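Local coordinates for protein Cag-Z (Helicobacter pylori, PDB 1S2X) that is of unknown function but is encoded in the cag pathogenicity island, which specifies a type IV secretion system, at residues E9-I20 / L83-E94. The protein carries 1 engineered substitution. Numbering follows the deposited sequence.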
loop_
_atom_site.group_PDB
_atom_site.type_symbol
_atom_site.label_atom_id
_atom_site.label_comp_id
_atom_site.label_asym_id
_atom_site.label_seq_id
_atom_site.Cartn_x
_atom_site.Cartn_y
_atom_site.Cartn_z
ATOM N N GLU A 9 -25.091 -10.846 3.379
ATOM C CA GLU A 9 -23.919 -10.784 2.507
ATOM C C GLU A 9 -23.591 -9.331 2.185
ATOM O O GLU A 9 -22.915 -9.004 1.212
ATOM C CB GLU A 9 -24.153 -11.621 1.250
ATOM C CG GLU A 9 -23.408 -12.956 1.287
ATOM C CD GLU A 9 -21.907 -12.798 1.158
ATOM O OE1 GLU A 9 -21.459 -12.224 0.139
ATOM O OE2 GLU A 9 -21.163 -13.249 2.065
ATOM N N LEU A 10 -24.079 -8.443 3.047
ATOM C CA LEU A 10 -23.911 -7.006 2.965
ATOM C C LEU A 10 -22.940 -6.503 4.031
ATOM O O LEU A 10 -22.694 -7.225 5.001
ATOM C CB LEU A 10 -25.251 -6.301 3.175
ATOM C CG LEU A 10 -26.305 -6.474 2.090
ATOM C CD1 LEU A 10 -27.464 -5.513 2.319
ATOM C CD2 LEU A 10 -25.677 -6.274 0.712
ATOM N N GLY A 11 -22.433 -5.286 3.860
ATOM C CA GLY A 11 -21.568 -4.702 4.876
ATOM C C GLY A 11 -20.099 -4.989 4.610
ATOM O O GLY A 11 -19.300 -4.912 5.537
ATOM N N PHE A 12 -19.792 -5.326 3.367
ATOM C CA PHE A 12 -18.439 -5.641 2.913
ATOM C C PHE A 12 -17.707 -6.546 3.910
ATOM O O PHE A 12 -16.710 -6.113 4.484
ATOM C CB PHE A 12 -17.666 -4.345 2.683
ATOM C CG PHE A 12 -16.388 -4.547 1.882
ATOM C CD1 PHE A 12 -16.362 -5.392 0.791
ATOM C CD2 PHE A 12 -15.227 -3.881 2.244
ATOM C CE1 PHE A 12 -15.207 -5.584 0.053
ATOM C CE2 PHE A 12 -14.067 -4.064 1.506
ATOM C CZ PHE A 12 -14.054 -4.916 0.421
ATOM N N ASN A 13 -18.235 -7.738 4.082
ATOM C CA ASN A 13 -17.911 -8.845 4.932
ATOM C C ASN A 13 -16.424 -9.210 4.864
ATOM O O ASN A 13 -15.770 -8.904 3.875
ATOM C CB ASN A 13 -18.671 -10.117 4.525
ATOM C CG ASN A 13 -20.059 -10.236 5.108
ATOM O OD1 ASN A 13 -20.402 -9.565 6.082
ATOM N ND2 ASN A 13 -20.879 -11.099 4.507
ATOM N N GLU A 14 -15.947 -9.882 5.900
ATOM C CA GLU A 14 -14.592 -10.423 5.876
ATOM C C GLU A 14 -14.445 -11.359 4.685
ATOM O O GLU A 14 -13.391 -11.450 4.054
ATOM C CB GLU A 14 -14.272 -11.122 7.188
ATOM C CG GLU A 14 -15.419 -11.274 8.160
ATOM C CD GLU A 14 -15.762 -10.029 8.949
ATOM O OE1 GLU A 14 -14.895 -9.542 9.713
ATOM O OE2 GLU A 14 -16.909 -9.542 8.807
ATOM N N ALA A 15 -15.507 -12.075 4.334
ATOM C CA ALA A 15 -15.407 -13.013 3.217
ATOM C C ALA A 15 -15.325 -12.290 1.880
ATOM O O ALA A 15 -14.652 -12.713 0.940
ATOM C CB ALA A 15 -16.596 -13.965 3.213
ATOM N N GLU A 16 -16.033 -11.168 1.792
ATOM C CA GLU A 16 -16.017 -10.403 0.544
ATOM C C GLU A 16 -14.665 -9.714 0.396
ATOM O O GLU A 16 -14.088 -9.552 -0.675
ATOM C CB GLU A 16 -17.170 -9.407 0.553
ATOM C CG GLU A 16 -18.021 -9.380 -0.697
ATOM C CD GLU A 16 -18.659 -10.697 -1.069
ATOM O OE1 GLU A 16 -19.227 -11.363 -0.186
ATOM O OE2 GLU A 16 -18.588 -11.072 -2.253
ATOM N N ARG A 17 -14.143 -9.299 1.547
ATOM C CA ARG A 17 -12.833 -8.668 1.591
ATOM C C ARG A 17 -11.744 -9.647 1.186
ATOM O O ARG A 17 -10.844 -9.283 0.424
ATOM C CB ARG A 17 -12.627 -8.111 2.999
ATOM C CG ARG A 17 -13.466 -6.844 3.201
ATOM C CD ARG A 17 -13.149 -6.217 4.549
ATOM N NE ARG A 17 -12.908 -7.253 5.548
ATOM C CZ ARG A 17 -13.565 -7.338 6.698
ATOM N NH1 ARG A 17 -13.278 -8.317 7.549
ATOM N NH2 ARG A 17 -14.498 -6.436 6.979
ATOM N N GLN A 18 -11.843 -10.874 1.679
ATOM C CA GLN A 18 -10.857 -11.924 1.420
ATOM C C GLN A 18 -10.865 -12.324 -0.043
ATOM O O GLN A 18 -9.874 -12.792 -0.604
ATOM C CB GLN A 18 -11.120 -13.118 2.336
ATOM C CG GLN A 18 -10.104 -14.242 2.293
ATOM C CD GLN A 18 -8.671 -13.880 2.606
ATOM O OE1 GLN A 18 -8.349 -13.153 3.543
ATOM N NE2 GLN A 18 -7.732 -14.392 1.814
ATOM N N LYS A 19 -12.008 -12.136 -0.690
ATOM C CA LYS A 19 -12.117 -12.499 -2.101
ATOM C C LYS A 19 -11.313 -11.525 -2.952
ATOM O O LYS A 19 -10.679 -11.877 -3.944
ATOM C CB LYS A 19 -13.576 -12.514 -2.555
ATOM C CG LYS A 19 -14.529 -13.375 -1.741
ATOM C CD LYS A 19 -14.135 -14.841 -1.766
ATOM C CE LYS A 19 -14.992 -15.651 -2.750
ATOM N NZ LYS A 19 -14.292 -16.873 -3.210
ATOM N N ILE A 20 -11.360 -10.263 -2.541
ATOM C CA ILE A 20 -10.592 -9.230 -3.241
ATOM C C ILE A 20 -9.108 -9.380 -2.949
ATOM O O ILE A 20 -8.252 -9.079 -3.786
ATOM C CB ILE A 20 -11.148 -7.850 -2.861
ATOM C CG1 ILE A 20 -12.638 -7.696 -3.231
ATOM C CG2 ILE A 20 -10.330 -6.725 -3.457
ATOM C CD1 ILE A 20 -13.081 -6.253 -3.316
ATOM N N LEU A 83 -6.929 -3.219 -6.224
ATOM C CA LEU A 83 -7.592 -3.565 -4.982
ATOM C C LEU A 83 -8.626 -2.531 -4.573
ATOM O O LEU A 83 -9.756 -2.847 -4.215
ATOM C CB LEU A 83 -6.557 -3.687 -3.842
ATOM C CG LEU A 83 -7.199 -3.993 -2.481
ATOM C CD1 LEU A 83 -6.798 -5.386 -2.028
ATOM C CD2 LEU A 83 -6.820 -2.942 -1.454
ATOM N N VAL A 84 -8.218 -1.264 -4.604
ATOM C CA VAL A 84 -9.111 -0.178 -4.217
ATOM C C VAL A 84 -10.341 -0.129 -5.121
ATOM O O VAL A 84 -11.453 0.059 -4.619
ATOM C CB VAL A 84 -8.394 1.179 -4.244
ATOM C CG1 VAL A 84 -9.376 2.342 -4.121
ATOM C CG2 VAL A 84 -7.362 1.215 -3.122
ATOM N N LEU A 85 -10.105 -0.297 -6.418
ATOM C CA LEU A 85 -11.178 -0.262 -7.402
ATOM C C LEU A 85 -12.163 -1.401 -7.144
ATOM O O LEU A 85 -13.374 -1.179 -7.066
ATOM C CB LEU A 85 -10.600 -0.324 -8.812
ATOM C CG LEU A 85 -11.601 -0.178 -9.963
ATOM C CD1 LEU A 85 -12.286 1.178 -9.926
ATOM C CD2 LEU A 85 -10.907 -0.399 -11.296
ATOM N N ALA A 86 -11.602 -2.597 -7.017
ATOM C CA ALA A 86 -12.356 -3.823 -6.832
ATOM C C ALA A 86 -13.204 -3.770 -5.554
ATOM O O ALA A 86 -14.306 -4.324 -5.584
ATOM C CB ALA A 86 -11.470 -5.057 -6.778
ATOM N N SER A 87 -12.684 -3.137 -4.524
ATOM C CA SER A 87 -13.314 -2.924 -3.232
ATOM C C SER A 87 -14.470 -1.930 -3.376
ATOM O O SER A 87 -15.540 -2.106 -2.797
ATOM C CB SER A 87 -12.299 -2.412 -2.205
ATOM O OG SER A 87 -11.413 -3.427 -1.764
ATOM N N TYR A 88 -14.227 -0.886 -4.162
ATOM C CA TYR A 88 -15.198 0.153 -4.454
ATOM C C TYR A 88 -16.409 -0.398 -5.211
ATOM O O TYR A 88 -17.543 -0.071 -4.899
ATOM C CB TYR A 88 -14.582 1.252 -5.311
ATOM C CG TYR A 88 -15.556 2.312 -5.775
ATOM C CD1 TYR A 88 -15.870 2.453 -7.119
ATOM C CD2 TYR A 88 -16.150 3.177 -4.866
ATOM C CE1 TYR A 88 -16.758 3.420 -7.552
ATOM C CE2 TYR A 88 -17.036 4.146 -5.293
ATOM C CZ TYR A 88 -17.335 4.267 -6.630
ATOM O OH TYR A 88 -18.222 5.233 -7.046
ATOM N N ASN A 89 -16.090 -1.229 -6.190
ATOM C CA ASN A 89 -17.041 -1.883 -7.064
ATOM C C ASN A 89 -17.920 -2.847 -6.278
ATOM O O ASN A 89 -19.115 -2.939 -6.562
ATOM C CB ASN A 89 -16.296 -2.601 -8.181
ATOM C CG ASN A 89 -15.800 -1.664 -9.266
ATOM O OD1 ASN A 89 -15.002 -2.067 -10.118
ATOM N ND2 ASN A 89 -16.261 -0.420 -9.262
ATOM N N ARG A 90 -17.348 -3.542 -5.305
ATOM C CA ARG A 90 -18.114 -4.427 -4.422
ATOM C C ARG A 90 -19.018 -3.631 -3.491
ATOM O O ARG A 90 -20.216 -3.881 -3.346
ATOM C CB ARG A 90 -17.159 -5.307 -3.619
ATOM C CG ARG A 90 -17.784 -6.267 -2.628
ATOM C CD ARG A 90 -19.011 -6.972 -3.186
ATOM N NE ARG A 90 -19.865 -7.490 -2.114
ATOM C CZ ARG A 90 -20.765 -8.452 -2.279
ATOM N NH1 ARG A 90 -21.491 -8.855 -1.248
ATOM N NH2 ARG A 90 -20.947 -9.016 -3.466
ATOM N N CYS A 91 -18.463 -2.622 -2.819
ATOM C CA CYS A 91 -19.269 -1.819 -1.907
ATOM C C CYS A 91 -20.364 -1.030 -2.611
ATOM O O CYS A 91 -21.437 -0.809 -2.030
ATOM C CB CYS A 91 -18.365 -0.861 -1.118
ATOM S SG CYS A 91 -17.157 -1.738 -0.079
ATOM N N LYS A 92 -20.125 -0.593 -3.844
ATOM C CA LYS A 92 -21.117 0.210 -4.549
ATOM C C LYS A 92 -22.369 -0.615 -4.875
ATOM O O LYS A 92 -23.470 -0.080 -4.735
ATOM C CB LYS A 92 -20.553 0.820 -5.833
ATOM C CG LYS A 92 -21.303 2.080 -6.254
ATOM C CD LYS A 92 -20.384 3.062 -6.956
ATOM C CE LYS A 92 -21.088 3.873 -8.027
ATOM N NZ LYS A 92 -21.680 2.999 -9.083
ATOM N N GLN A 93 -22.142 -1.849 -5.281
ATOM C CA GLN A 93 -23.118 -2.865 -5.606
ATOM C C GLN A 93 -23.893 -3.239 -4.343
ATOM O O GLN A 93 -25.122 -3.283 -4.334
ATOM C CB GLN A 93 -22.459 -4.108 -6.201
ATOM C CG GLN A 93 -23.164 -5.418 -5.884
ATOM C CD GLN A 93 -22.845 -6.517 -6.883
ATOM O OE1 GLN A 93 -23.240 -7.675 -6.718
ATOM N NE2 GLN A 93 -22.126 -6.157 -7.944
ATOM N N GLU A 94 -23.144 -3.493 -3.273
ATOM C CA GLU A 94 -23.780 -3.751 -1.982
ATOM C C GLU A 94 -24.674 -2.558 -1.644
ATOM O O GLU A 94 -25.860 -2.721 -1.352
ATOM C CB GLU A 94 -22.753 -4.000 -0.882
ATOM C CG GLU A 94 -22.065 -5.353 -0.960
ATOM C CD GLU A 94 -21.270 -5.711 0.280
ATOM O OE1 GLU A 94 -21.520 -5.173 1.378
ATOM O OE2 GLU A 94 -20.377 -6.576 0.152
#
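With CG beside the backbone N (chi1 -74°) and an extended chain beyond it, Glu94 sends its carboxylate up to the turn at Gly11 and Phe12, while the Phe12 ring, whose CG lies opposite the backbone N, drops onto Cys91. Through its syn lone pair, Glu94 OE1 accepts a nearly straight hydrogen bond from Phe12 N at 2.6 Å; Gly11 N adds a weak, strongly bent one to the same oxygen. The other oxygen, Glu94 OE2, takes a very short bond from Arg90 NE (2.5 Å) and a weak one from Arg90 NH1, one helical turn back, which fixes the carboxylate between turn and helix. Cys91 SG sits over one face of the Phe12 ring, 3.8 Å from its centroid, in a sulfur-aromatic contact, and Arg17 CG lies over the opposite face, offset toward the rim. In this all-helical protein the contact packs the N-terminal turn and the start of helix 14-23 against the long helix 74-101, with segments 14-20 and 83-94 running roughly antiparallel (145°); helix 105-135 closes in through Ile115 and Phe122. The Glu16 carboxylate stacks on the Arg90 guanidinium, their planes 16° apart, so this salt bridge, with Glu16 OE2 3.4 Å from Arg90 NH2, is one of charge alone. Glu9 O lies at the edge of the Arg90 guanidinium, in its plane and 2.8 Å from Arg90 NH1. Farther along, Ile20 CD1 presses tightly on Ser87 CA (3.3 Å), while Ile20 CG2 meets Ala86 CB and Leu83 CD1.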